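Local coordinates for protein putative Acetyltransferase (Pyrococcus horikoshii, PDB 3DDD) that binds coenzyme A and, as a protein of the GNAT family, probably transfers acyl groups other than amino-acyl ones to an acceptor, at residues 81-86 with 183-188; 159-164 with 198-203; 169-174 with 203-208; 215-220 with 276-281. All coordinates share one frame; numbering follows the deposited sequence.

Interaction 1: 81-86 with 183-188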
loop_
_atom_site.group_PDB
_atom_site.type_symbol
_atom_site.label_atom_id
_atom_site.label_comp_id
_atom_site.label_asym_id
_atom_site.label_seq_id
_atom_site.Cartn_x
_atom_site.Cartn_y
_atom_site.Cartn_z
ATOM N N PHE A 81 0.490 -4.293 -8.371
ATOM C CA PHE A 81 1.779 -4.749 -7.866
ATOM C C PHE A 81 1.719 -6.268 -7.700
ATOM O O PHE A 81 0.882 -6.779 -6.971
ATOM C CB PHE A 81 2.126 -4.048 -6.536
ATOM C CG PHE A 81 2.121 -2.539 -6.635
ATOM C CD1 PHE A 81 3.186 -1.869 -7.199
ATOM C CD2 PHE A 81 1.032 -1.798 -6.193
ATOM C CE1 PHE A 81 3.170 -0.486 -7.322
ATOM C CE2 PHE A 81 1.017 -0.430 -6.285
ATOM C CZ PHE A 81 2.077 0.235 -6.845
ATOM N N PHE A 82 2.593 -6.972 -8.413
ATOM C CA PHE A 82 2.638 -8.440 -8.392
ATOM C C PHE A 82 3.599 -9.050 -7.399
ATOM O O PHE A 82 4.760 -8.663 -7.309
ATOM C CB PHE A 82 3.013 -8.986 -9.771
ATOM C CG PHE A 82 1.936 -8.822 -10.766
ATOM C CD1 PHE A 82 0.864 -9.679 -10.768
ATOM C CD2 PHE A 82 1.969 -7.761 -11.657
ATOM C CE1 PHE A 82 -0.168 -9.492 -11.665
ATOM C CE2 PHE A 82 0.970 -7.568 -12.546
ATOM C CZ PHE A 82 -0.105 -8.434 -12.565
ATOM N N TYR A 83 3.092 -10.017 -6.663
ATOM C CA TYR A 83 3.918 -10.935 -5.886
ATOM C C TYR A 83 3.748 -12.345 -6.515
ATOM O O TYR A 83 3.331 -12.472 -7.687
ATOM C CB TYR A 83 3.510 -10.856 -4.413
ATOM C CG TYR A 83 3.387 -9.442 -3.947
ATOM C CD1 TYR A 83 4.498 -8.615 -3.913
ATOM C CD2 TYR A 83 2.147 -8.900 -3.596
ATOM C CE1 TYR A 83 4.396 -7.308 -3.518
ATOM C CE2 TYR A 83 2.031 -7.583 -3.177
ATOM C CZ TYR A 83 3.158 -6.787 -3.147
ATOM O OH TYR A 83 3.056 -5.480 -2.760
ATOM N N ASN A 84 4.042 -13.397 -5.768
ATOM C CA ASN A 84 4.113 -14.737 -6.374
ATOM C C ASN A 84 2.742 -15.333 -6.585
ATOM O O ASN A 84 2.504 -16.001 -7.576
ATOM C CB ASN A 84 4.959 -15.695 -5.519
ATOM C CG ASN A 84 6.398 -15.219 -5.334
ATOM O OD1 ASN A 84 6.865 -14.345 -6.047
ATOM N ND2 ASN A 84 7.100 -15.802 -4.371
ATOM N N LYS A 85 1.844 -15.075 -5.650
ATOM C CA LYS A 85 0.547 -15.738 -5.603
ATOM C C LYS A 85 -0.597 -14.763 -5.748
ATOM O O LYS A 85 -1.727 -15.162 -5.998
ATOM C CB LYS A 85 0.388 -16.405 -4.251
ATOM C CG LYS A 85 1.401 -17.531 -3.946
ATOM C CD LYS A 85 1.003 -18.273 -2.655
ATOM C CE LYS A 85 2.183 -19.061 -2.072
ATOM N NZ LYS A 85 3.192 -18.112 -1.492
ATOM N N GLN A 86 -0.309 -13.486 -5.511
ATOM C CA GLN A 86 -1.326 -12.444 -5.504
ATOM C C GLN A 86 -0.775 -11.158 -6.112
ATOM O O GLN A 86 0.450 -10.979 -6.257
ATOM C CB GLN A 86 -1.797 -12.196 -4.067
ATOM C CG GLN A 86 -0.695 -11.653 -3.139
ATOM C CD GLN A 86 -1.128 -11.518 -1.703
ATOM O OE1 GLN A 86 -2.314 -11.522 -1.401
ATOM N NE2 GLN A 86 -0.160 -11.368 -0.807
ATOM N N ARG A 183 7.301 -10.145 -0.702
ATOM C CA ARG A 183 7.336 -8.713 -1.046
ATOM C C ARG A 183 8.664 -8.059 -0.642
ATOM O O ARG A 183 8.733 -6.865 -0.410
ATOM C CB ARG A 183 6.196 -7.963 -0.366
ATOM C CG ARG A 183 6.150 -8.202 1.146
ATOM C CD ARG A 183 5.636 -7.058 1.901
ATOM N NE ARG A 183 5.375 -7.494 3.254
ATOM C CZ ARG A 183 4.350 -7.121 4.003
ATOM N NH1 ARG A 183 3.527 -6.206 3.594
ATOM N NH2 ARG A 183 4.206 -7.639 5.221
ATOM N N ILE A 184 9.729 -8.839 -0.594
ATOM C CA ILE A 184 11.011 -8.358 -0.117
ATOM C C ILE A 184 11.539 -7.247 -1.014
ATOM O O ILE A 184 12.261 -6.361 -0.544
ATOM C CB ILE A 184 12.022 -9.530 -0.022
ATOM C CG1 ILE A 184 11.574 -10.513 1.064
ATOM C CG2 ILE A 184 13.496 -9.022 0.203
ATOM C CD1 ILE A 184 11.186 -9.876 2.419
ATOM N N ARG A 185 11.193 -7.289 -2.300
ATOM C CA ARG A 185 11.651 -6.260 -3.240
ATOM C C ARG A 185 11.054 -4.894 -2.923
ATOM O O ARG A 185 11.631 -3.870 -3.200
ATOM C CB ARG A 185 11.402 -6.684 -4.692
ATOM C CG ARG A 185 9.983 -6.543 -5.180
ATOM C CD ARG A 185 9.958 -6.762 -6.705
ATOM N NE ARG A 185 8.756 -6.211 -7.296
ATOM C CZ ARG A 185 7.559 -6.788 -7.231
ATOM N NH1 ARG A 185 7.407 -7.948 -6.621
ATOM N NH2 ARG A 185 6.493 -6.191 -7.767
ATOM N N VAL A 186 9.899 -4.886 -2.291
ATOM C CA VAL A 186 9.283 -3.653 -1.844
ATOM C C VAL A 186 10.056 -3.083 -0.640
ATOM O O VAL A 186 10.454 -1.904 -0.630
ATOM C CB VAL A 186 7.776 -3.901 -1.539
ATOM C CG1 VAL A 186 7.067 -2.608 -1.217
ATOM C CG2 VAL A 186 7.142 -4.530 -2.772
ATOM N N LEU A 187 10.279 -3.917 0.371
ATOM C CA LEU A 187 11.116 -3.516 1.511
ATOM C C LEU A 187 12.452 -2.944 1.027
ATOM O O LEU A 187 12.845 -1.871 1.433
ATOM C CB LEU A 187 11.352 -4.695 2.475
ATOM C CG LEU A 187 10.254 -4.895 3.527
ATOM C CD1 LEU A 187 8.956 -5.387 2.891
ATOM C CD2 LEU A 187 10.743 -5.856 4.577
ATOM N N GLU A 188 13.119 -3.659 0.132
ATOM C CA GLU A 188 14.389 -3.210 -0.440
ATOM C C GLU A 188 14.343 -1.830 -1.114
ATOM O O GLU A 188 15.283 -1.062 -0.989
ATOM C CB GLU A 188 14.863 -4.231 -1.481
ATOM C CG GLU A 188 15.610 -5.413 -0.919
ATOM C CD GLU A 188 15.712 -6.601 -1.901
ATOM O OE1 GLU A 188 15.174 -6.535 -3.030
ATOM O OE2 GLU A 188 16.338 -7.607 -1.536
#

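Interaction 2: 159-164 with 198-203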
loop_
_atom_site.group_PDB
_atom_site.type_symbol
_atom_site.label_atom_id
_atom_site.label_comp_id
_atom_site.label_asym_id
_atom_site.label_seq_id
_atom_site.Cartn_x
_atom_site.Cartn_y
_atom_site.Cartn_z
ATOM N N GLU A 159 15.286 -1.566 25.350
ATOM C CA GLU A 159 16.569 -2.098 24.981
ATOM C C GLU A 159 16.320 -3.216 23.943
ATOM O O GLU A 159 15.222 -3.749 23.838
ATOM C CB GLU A 159 17.279 -2.638 26.238
ATOM C CG GLU A 159 17.427 -1.628 27.385
ATOM N N GLY A 160 17.331 -3.544 23.152
ATOM C CA GLY A 160 17.288 -4.759 22.325
ATOM C C GLY A 160 16.793 -4.648 20.893
ATOM O O GLY A 160 16.739 -5.672 20.194
ATOM N N VAL A 161 16.453 -3.434 20.452
ATOM C CA VAL A 161 16.011 -3.195 19.055
ATOM C C VAL A 161 17.133 -2.529 18.282
ATOM O O VAL A 161 17.615 -1.502 18.692
ATOM C CB VAL A 161 14.739 -2.305 18.975
ATOM C CG1 VAL A 161 14.308 -2.070 17.507
ATOM C CG2 VAL A 161 13.629 -2.950 19.740
ATOM N N VAL A 162 17.519 -3.110 17.150
ATOM C CA VAL A 162 18.660 -2.646 16.384
ATOM C C VAL A 162 18.194 -2.332 14.959
ATOM O O VAL A 162 17.253 -2.930 14.453
ATOM C CB VAL A 162 19.808 -3.729 16.339
ATOM C CG1 VAL A 162 20.466 -3.900 17.696
ATOM C CG2 VAL A 162 19.282 -5.060 15.884
ATOM N N GLU A 163 18.852 -1.380 14.317
ATOM C CA GLU A 163 18.623 -1.131 12.912
ATOM C C GLU A 163 19.683 -1.857 12.106
ATOM O O GLU A 163 20.862 -1.776 12.421
ATOM C CB GLU A 163 18.648 0.358 12.588
ATOM C CG GLU A 163 18.495 0.555 11.078
ATOM C CD GLU A 163 18.626 1.983 10.615
ATOM O OE1 GLU A 163 18.714 2.872 11.474
ATOM O OE2 GLU A 163 18.630 2.185 9.368
ATOM N N VAL A 164 19.256 -2.559 11.063
ATOM C CA VAL A 164 20.158 -3.349 10.215
ATOM C C VAL A 164 20.129 -2.845 8.742
ATOM O O VAL A 164 19.086 -2.469 8.234
ATOM C CB VAL A 164 19.841 -4.865 10.365
ATOM C CG1 VAL A 164 20.189 -5.331 11.766
ATOM C CG2 VAL A 164 18.404 -5.141 10.158
ATOM N N LEU A 198 14.137 -2.085 11.573
ATOM C CA LEU A 198 14.365 -2.285 12.996
ATOM C C LEU A 198 14.022 -3.721 13.319
ATOM O O LEU A 198 13.010 -4.210 12.866
ATOM C CB LEU A 198 13.509 -1.329 13.818
ATOM C CG LEU A 198 13.662 0.168 13.528
ATOM C CD1 LEU A 198 12.717 0.962 14.441
ATOM C CD2 LEU A 198 15.114 0.643 13.704
ATOM N N CYS A 199 14.878 -4.384 14.092
ATOM C CA CYS A 199 14.758 -5.787 14.383
ATOM C C CYS A 199 14.914 -6.008 15.880
ATOM O O CYS A 199 15.769 -5.391 16.513
ATOM C CB CYS A 199 15.865 -6.558 13.646
ATOM S SG CYS A 199 15.788 -6.504 11.793
ATOM N N ALA A 200 14.089 -6.893 16.435
ATOM C CA ALA A 200 14.146 -7.239 17.852
ATOM C C ALA A 200 14.416 -8.709 17.914
ATOM O O ALA A 200 13.692 -9.481 17.297
ATOM C CB ALA A 200 12.844 -6.956 18.529
ATOM N N GLU A 201 15.456 -9.097 18.655
ATOM C CA GLU A 201 15.741 -10.506 18.887
ATOM C C GLU A 201 15.817 -11.096 17.464
ATOM O O GLU A 201 16.349 -10.408 16.539
ATOM C CB GLU A 201 14.654 -11.067 19.843
ATOM C CG GLU A 201 14.816 -10.418 21.261
ATOM C CD GLU A 201 13.532 -10.225 22.109
ATOM O OE1 GLU A 201 12.706 -11.166 22.193
ATOM O OE2 GLU A 201 13.380 -9.124 22.723
ATOM N N ASN A 202 15.302 -12.303 17.253
ATOM C CA ASN A 202 14.987 -12.725 15.880
ATOM C C ASN A 202 13.502 -13.031 15.753
ATOM O O ASN A 202 13.107 -13.982 15.082
ATOM C CB ASN A 202 15.821 -13.938 15.467
ATOM C CG ASN A 202 17.281 -13.588 15.187
ATOM O OD1 ASN A 202 17.777 -12.530 15.603
ATOM N ND2 ASN A 202 17.981 -14.489 14.477
ATOM N N GLU A 203 12.684 -12.203 16.396
ATOM C CA GLU A 203 11.253 -12.466 16.583
ATOM C C GLU A 203 10.365 -11.366 16.025
ATOM O O GLU A 203 9.147 -11.455 16.121
ATOM C CB GLU A 203 10.929 -12.601 18.075
ATOM C CG GLU A 203 11.555 -13.781 18.828
ATOM C CD GLU A 203 11.215 -13.726 20.327
ATOM O OE1 GLU A 203 10.109 -13.231 20.679
ATOM O OE2 GLU A 203 12.048 -14.172 21.149
#

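Interaction 3: 169-174 with 203-208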
loop_
_atom_site.group_PDB
_atom_site.type_symbol
_atom_site.label_atom_id
_atom_site.label_comp_id
_atom_site.label_asym_id
_atom_site.label_seq_id
_atom_site.Cartn_x
_atom_site.Cartn_y
_atom_site.Cartn_z
ATOM N N ASN A 169 17.753 -13.252 6.498
ATOM C CA ASN A 169 16.875 -14.314 6.051
ATOM C C ASN A 169 15.718 -14.551 7.006
ATOM O O ASN A 169 14.639 -14.878 6.553
ATOM C CB ASN A 169 17.646 -15.622 5.796
ATOM C CG ASN A 169 18.454 -15.593 4.496
ATOM O OD1 ASN A 169 18.050 -14.988 3.497
ATOM N ND2 ASN A 169 19.594 -16.274 4.498
ATOM N N TRP A 170 15.935 -14.407 8.314
ATOM C CA TRP A 170 14.856 -14.647 9.276
ATOM C C TRP A 170 13.759 -13.594 9.144
ATOM O O TRP A 170 12.612 -13.858 9.508
ATOM C CB TRP A 170 15.360 -14.727 10.736
ATOM C CG TRP A 170 15.906 -13.453 11.288
ATOM C CD1 TRP A 170 17.226 -13.071 11.329
ATOM C CD2 TRP A 170 15.167 -12.383 11.892
ATOM N NE1 TRP A 170 17.352 -11.834 11.905
ATOM C CE2 TRP A 170 16.106 -11.380 12.253
ATOM C CE3 TRP A 170 13.800 -12.161 12.151
ATOM C CZ2 TRP A 170 15.725 -10.192 12.881
ATOM C CZ3 TRP A 170 13.416 -10.971 12.759
ATOM C CH2 TRP A 170 14.378 -9.999 13.121
ATOM N N VAL A 171 14.104 -12.397 8.661
ATOM C CA VAL A 171 13.107 -11.354 8.405
ATOM C C VAL A 171 12.304 -11.731 7.177
ATOM O O VAL A 171 11.081 -11.625 7.168
ATOM C CB VAL A 171 13.752 -9.919 8.245
ATOM C CG1 VAL A 171 12.797 -8.937 7.540
ATOM C CG2 VAL A 171 14.225 -9.370 9.613
ATOM N N LYS A 172 12.990 -12.198 6.142
ATOM C CA LYS A 172 12.329 -12.683 4.945
ATOM C C LYS A 172 11.346 -13.798 5.283
ATOM O O LYS A 172 10.241 -13.821 4.767
ATOM C CB LYS A 172 13.346 -13.171 3.907
ATOM C CG LYS A 172 14.337 -12.100 3.454
ATOM C CD LYS A 172 15.379 -12.602 2.435
ATOM C CE LYS A 172 16.157 -11.406 1.896
ATOM N NZ LYS A 172 17.472 -11.774 1.333
ATOM N N GLU A 173 11.744 -14.704 6.168
ATOM C CA GLU A 173 10.895 -15.831 6.583
ATOM C C GLU A 173 9.682 -15.415 7.413
ATOM O O GLU A 173 8.579 -15.859 7.159
ATOM C CB GLU A 173 11.726 -16.869 7.341
ATOM C CG GLU A 173 12.510 -17.802 6.402
ATOM C CD GLU A 173 13.801 -18.339 7.008
ATOM O OE1 GLU A 173 13.829 -18.618 8.237
ATOM O OE2 GLU A 173 14.795 -18.506 6.238
ATOM N N ILE A 174 9.882 -14.561 8.408
ATOM C CA ILE A 174 8.753 -14.081 9.222
ATOM C C ILE A 174 7.781 -13.192 8.419
ATOM O O ILE A 174 6.582 -13.219 8.662
ATOM C CB ILE A 174 9.234 -13.414 10.553
ATOM C CG1 ILE A 174 8.110 -13.473 11.588
ATOM C CG2 ILE A 174 9.779 -11.973 10.310
ATOM C CD1 ILE A 174 8.479 -12.846 12.929
ATOM N N GLU A 203 12.684 -12.203 16.396
ATOM C CA GLU A 203 11.253 -12.466 16.583
ATOM C C GLU A 203 10.365 -11.366 16.025
ATOM O O GLU A 203 9.147 -11.455 16.121
ATOM C CB GLU A 203 10.929 -12.601 18.075
ATOM C CG GLU A 203 11.555 -13.781 18.828
ATOM C CD GLU A 203 11.215 -13.726 20.327
ATOM O OE1 GLU A 203 10.109 -13.231 20.679
ATOM O OE2 GLU A 203 12.048 -14.172 21.149
ATOM N N GLY A 204 10.950 -10.309 15.468
ATOM C CA GLY A 204 10.127 -9.275 14.894
ATOM C C GLY A 204 10.900 -8.202 14.193
ATOM O O GLY A 204 12.085 -8.062 14.410
ATOM N N PHE A 205 10.211 -7.475 13.320
ATOM C CA PHE A 205 10.791 -6.343 12.615
ATOM C C PHE A 205 9.733 -5.291 12.301
ATOM O O PHE A 205 8.531 -5.593 12.206
ATOM C CB PHE A 205 11.516 -6.773 11.314
ATOM C CG PHE A 205 10.594 -7.004 10.146
ATOM C CD1 PHE A 205 10.272 -5.971 9.284
ATOM C CD2 PHE A 205 10.057 -8.269 9.904
ATOM C CE1 PHE A 205 9.432 -6.166 8.233
ATOM C CE2 PHE A 205 9.201 -8.488 8.848
ATOM C CZ PHE A 205 8.873 -7.440 8.010
ATOM N N GLY A 206 10.211 -4.062 12.140
ATOM C CA GLY A 206 9.419 -2.970 11.616
ATOM C C GLY A 206 10.230 -2.135 10.641
ATOM O O GLY A 206 11.452 -2.006 10.792
ATOM N N LEU A 207 9.551 -1.595 9.623
ATOM C CA LEU A 207 10.203 -0.747 8.631
ATOM C C LEU A 207 9.709 0.670 8.842
ATOM O O LEU A 207 8.531 0.880 8.937
ATOM C CB LEU A 207 9.884 -1.221 7.224
ATOM C CG LEU A 207 10.592 -0.488 6.079
ATOM C CD1 LEU A 207 12.083 -0.827 6.048
ATOM C CD2 LEU A 207 9.894 -0.893 4.777
ATOM N N VAL A 208 10.618 1.623 8.988
ATOM C CA VAL A 208 10.246 3.000 9.271
ATOM C C VAL A 208 10.698 3.840 8.093
ATOM O O VAL A 208 11.878 3.866 7.769
ATOM C CB VAL A 208 10.888 3.513 10.594
ATOM C CG1 VAL A 208 10.503 4.960 10.860
ATOM C CG2 VAL A 208 10.456 2.660 11.732
#

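Interaction 4: 215-220 with 276-281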
loop_
_atom_site.group_PDB
_atom_site.type_symbol
_atom_site.label_atom_id
_atom_site.label_comp_id
_atom_site.label_asym_id
_atom_site.label_seq_id
_atom_site.Cartn_x
_atom_site.Cartn_y
_atom_site.Cartn_z
ATOM N N PRO A 215 5.974 -2.565 7.009
ATOM C CA PRO A 215 5.242 -3.401 7.927
ATOM C C PRO A 215 5.777 -3.406 9.365
ATOM O O PRO A 215 6.905 -2.919 9.660
ATOM C CB PRO A 215 5.355 -4.801 7.294
ATOM C CG PRO A 215 6.466 -4.743 6.392
ATOM C CD PRO A 215 6.723 -3.344 6.006
ATOM N N LEU A 216 4.942 -3.945 10.249
ATOM C CA LEU A 216 5.340 -4.347 11.588
ATOM C C LEU A 216 4.848 -5.770 11.798
ATOM O O LEU A 216 3.631 -6.032 11.774
ATOM C CB LEU A 216 4.759 -3.390 12.641
ATOM C CG LEU A 216 5.092 -3.724 14.107
ATOM C CD1 LEU A 216 6.612 -3.651 14.333
ATOM C CD2 LEU A 216 4.317 -2.828 15.059
ATOM N N VAL A 217 5.809 -6.691 11.934
ATOM C CA VAL A 217 5.579 -8.125 12.126
ATOM C C VAL A 217 6.338 -8.595 13.379
ATOM O O VAL A 217 7.513 -8.250 13.551
ATOM C CB VAL A 217 6.019 -8.945 10.889
ATOM C CG1 VAL A 217 5.734 -10.459 11.078
ATOM C CG2 VAL A 217 5.297 -8.423 9.648
ATOM N N ALA A 218 5.649 -9.305 14.271
ATOM C CA ALA A 218 6.251 -9.793 15.533
ATOM C C ALA A 218 5.611 -11.082 16.011
ATOM O O ALA A 218 4.389 -11.216 15.970
ATOM C CB ALA A 218 6.138 -8.752 16.639
ATOM N N ASP A 219 6.440 -12.007 16.497
ATOM C CA ASP A 219 5.969 -13.271 17.095
ATOM C C ASP A 219 5.226 -13.088 18.412
ATOM O O ASP A 219 4.523 -14.011 18.832
ATOM C CB ASP A 219 7.145 -14.236 17.369
ATOM C CG ASP A 219 7.528 -15.099 16.154
ATOM O OD1 ASP A 219 6.688 -15.334 15.242
ATOM O OD2 ASP A 219 8.697 -15.571 16.130
ATOM N N SER A 220 5.415 -11.952 19.094
ATOM C CA SER A 220 4.630 -11.642 20.303
ATOM C C SER A 220 4.305 -10.169 20.449
ATOM O O SER A 220 4.992 -9.318 19.903
ATOM C CB SER A 220 5.343 -12.116 21.578
ATOM O OG SER A 220 6.559 -11.437 21.778
ATOM N N VAL A 276 -2.058 -13.432 10.291
ATOM C CA VAL A 276 -2.429 -12.054 10.560
ATOM C C VAL A 276 -2.298 -11.698 12.060
ATOM O O VAL A 276 -2.275 -10.524 12.420
ATOM C CB VAL A 276 -3.868 -11.785 10.042
ATOM C CG1 VAL A 276 -4.906 -12.459 10.969
ATOM C CG2 VAL A 276 -4.113 -10.283 9.873
ATOM N N ASP A 277 -2.216 -12.731 12.904
ATOM C CA ASP A 277 -1.970 -12.567 14.338
ATOM C C ASP A 277 -0.584 -11.996 14.619
ATOM O O ASP A 277 -0.399 -11.268 15.593
ATOM C CB ASP A 277 -2.219 -13.880 15.140
ATOM C CG ASP A 277 -1.342 -15.050 14.698
ATOM O OD1 ASP A 277 -1.599 -15.599 13.609
ATOM O OD2 ASP A 277 -0.427 -15.459 15.455
ATOM N N ILE A 278 0.378 -12.267 13.739
ATOM C CA ILE A 278 1.726 -11.677 13.886
ATOM C C ILE A 278 1.944 -10.397 13.083
ATOM O O ILE A 278 3.042 -9.824 13.097
ATOM C CB ILE A 278 2.881 -12.695 13.608
ATOM C CG1 ILE A 278 2.932 -13.175 12.148
ATOM C CG2 ILE A 278 2.795 -13.869 14.604
ATOM C CD1 ILE A 278 4.269 -13.858 11.812
ATOM N N TYR A 279 0.899 -9.975 12.371
ATOM C CA TYR A 279 0.974 -8.926 11.376
ATOM C C TYR A 279 0.285 -7.724 11.979
ATOM O O TYR A 279 -0.954 -7.706 12.059
ATOM C CB TYR A 279 0.259 -9.362 10.097
ATOM C CG TYR A 279 0.461 -8.481 8.866
ATOM C CD1 TYR A 279 1.522 -7.581 8.762
ATOM C CD2 TYR A 279 -0.354 -8.625 7.774
ATOM C CE1 TYR A 279 1.718 -6.838 7.594
ATOM C CE2 TYR A 279 -0.169 -7.888 6.608
ATOM C CZ TYR A 279 0.864 -7.002 6.521
ATOM O OH TYR A 279 1.030 -6.267 5.365
ATOM N N TYR A 280 1.091 -6.750 12.426
ATOM C CA TYR A 280 0.617 -5.630 13.247
ATOM C C TYR A 280 0.396 -4.367 12.447
ATOM O O TYR A 280 -0.463 -3.598 12.785
ATOM C CB TYR A 280 1.598 -5.313 14.383
ATOM C CG TYR A 280 1.551 -6.306 15.498
ATOM C CD1 TYR A 280 2.184 -7.534 15.382
ATOM C CD2 TYR A 280 0.841 -6.044 16.649
ATOM C CE1 TYR A 280 2.119 -8.476 16.391
ATOM C CE2 TYR A 280 0.764 -6.995 17.673
ATOM C CZ TYR A 280 1.414 -8.198 17.536
ATOM O OH TYR A 280 1.356 -9.142 18.543
ATOM N N GLY A 281 1.187 -4.169 11.400
ATOM C CA GLY A 281 1.136 -2.970 10.596
ATOM C C GLY A 281 1.386 -3.348 9.151
ATOM O O GLY A 281 2.427 -3.932 8.815
HETATM O O HOH W 1 2.470 -11.522 17.908
#

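Interaction 1: 81-86 with 183-188
Phe82 and Arg185 make the polar grip of this contact, where the end of strand 73-82 and the turn after it meet the first turn of helix 184-192. Both terminal nitrogens of Arg185 turn to one carbonyl oxygen: NH1 lies 2.8 Å from Phe82 O, nearly in line with the C=O bond, and NH2 lies 3.1 Å from the same Phe82 O, in a more bent bond. The oxygen sits at the edge of the guanidinium, close to its plane, and the Arg185 chain, extended from CG to NE, carries the guanidinium to it. NH2 also bonds Val60 O, so the group has two carbonyl partners. The tight part lies beside this grip, round the buried Tyr83 ring: Val186 CG2 meets its edge, 4.0 Å from Tyr83 CE1, and Arg183 CB packs obliquely, 3.7 Å from the same CE1. The ring's hydroxyl bonds Lys287 O. On the looser, solvent side the exposed Asn84 and Lys85 leave helix 184-192 alone, their backbone nitrogens bonding Asp181. A leucine in place of Arg185 would probably leave Phe82 O and Val60 O without their shared donor and let the helix start drift from the turn. Helix 47-60 lies alongside, touching Phe81 and Val186, while Arg183 reaches back to Asp175 of helix 169-179, so the contact joins the N-terminal GNAT sheet to helix 184-192 of the C-terminal GNAT domain.

Interaction 2: 159-164 with 198-203
Val162 and Cys199 are the hydrogen-bonded pair of an antiparallel ladder between strand 161-164 and strand 196-200, at one end of the sheet in the C-terminal GNAT domain. Two backbone bonds close the pair: Val162 N lies 2.9 Å from Cys199 O, with a nearly straight 168° at the hydrogen, and Cys199 N lies 2.8 Å from Val162 O. Each carbonyl also receives a CA-H contact from the residue just before its N-H donor, with Val161 CA 3.4 Å from Cys199 O and Leu198 CA 3.3 Å from Val162 O. The side chains divide between two faces. On one, Leu198 CB packs 3.8 Å from Val161 CG1, and Leu198 CD2 reaches Glu163 CB at 3.7 Å. Leu198 holds its CG beside its backbone N (chi1 -56°); CD1 continues the chain, and the side branch CD2 is the one that meets Glu163, whose carboxylate pairs with Arg196. On the other face, Cys199 SG meets Val164 CG2 at 3.4 Å, while Trp170 and Val171 of helix 169-179 cover the cysteine. Helix 221-233 lies against the first face, its Lys226 and Lys230 touching Val161. Lys226 and Arg222 of that helix also take the carboxylate of Glu201, just past the ladder. A first strand laid antiparallel to the second, with helices on both faces of the sheet, is the layout of a GNAT fold, in which two helices join these strands.

Interaction 3: 169-174 with 203-208
Phe205 presents one ring face to Val171 and one ring edge to Ile174, where helix 169-179 rests on strand 204-209. Val171 CG1 stands over the face in a CH-pi contact, 3.8 Å from the centroid of the Phe205 ring and only 16° off its normal. Ile174 CG2 comes to the edge instead, 3.7 Å from Phe205 CD2, and the two side chains run past each other in opposite directions. With its CG lodged between the backbone N and the carbonyl carbon (chi1 80°), the phenylalanine ring points from the strand at the helix, where both aliphatic side chains reach it. The longer branch of Ile174 ends on the backbone before the strand, its CD1 3.5 Å from Glu203 O. Trp170 comes in edge-on: its CH2 is 3.3 Å from Gly204 O, which lies near the indole plane, while its own neighbour Val171 puts CG2 over one indole face. Glu203 and Gly204 both face Ala200 in a classic beta bulge, and the glycine brings bare backbone to the indole edge. No hydrogen bond crosses the contact; van der Waals and CH-pi contacts join the two segments. The short helix and strand segments cross at 88°, almost square. Beyond them, Leu187 of helix 184-192 packs on Phe205, Leu197 of strand 196-200 and Pro215 and Val217 of strand 212-218 touch it too, and Cys199 lies against Trp170 and Val171.

Interaction 4: 215-220 with 276-281
Leu216 and Gly281 form an antiparallel hydrogen-bonded pair, after which the register slips by one residue so that Val217 faces Tyr279. Leu216 N bonds Gly281 O, and Leu216 O takes two donors in return, Tyr280 N at 2.7 Å and Gly281 N at 3.1 Å; the first bond runs almost straight on from the carbonyl, the second uses a lone pair. Beyond the slip, Ala218 N lies 2.9 Å from Ile278 O. Tyr280 and Gly281 facing Leu216 together make a classic beta bulge in the pairing of the short strand 279-281 with strand 212-218, the fourth of this GNAT domain. Tyr280 lies along its partner strand: its CB is 3.7 Å from Leu216 CD2, and its CE1 is 4.0 Å from Ala218 CB. CG set beside the backbone N (chi1 -75°) sends the ring toward Ser220, with Ala218 O near the ring plane at its edge. One water joins Tyr280 OH to Ala218 O, standing 2.7 Å from each. An alanine here is likely to leave that water without its phenolic partner and to open a gap between Ala218 and the Ala248 and Leu251 side of helix 246-252. On the face of Val217 and Tyr279, Val217 CG2 touches Tyr279 CD1; Val217 CG1 meets CD1 of Ile278, from the preceding turn, at 3.8 Å. The Tyr279 ring edge reaches Pro215 CB, and its hydroxyl bonds the C-terminal carboxylate of Gly288.

Overall arrangement
Interactions 2, 3 and 4 follow one another across the sheet of the C-terminal GNAT domain: strands 196-200, 204-209 and 212-218 are neighbours, so Leu198 N bonds Gly206 O and Phe205 N bonds Val217 O between them. Interaction 2, farthest from the chain's centre, is partly open and held by backbone bonds; interaction 4 is a similar ladder, but buried and bulged. Interaction 3 is buried and wholly apolar or van der Waals, a helix laid over that sheet. Of the four, only interaction 1 links the two GNAT halves, through a guanidinium on a carbonyl and packing round a tyrosine; its Leu187 packs on Phe205, and Arg183 probably bonds the Tyr279 hydroxyl.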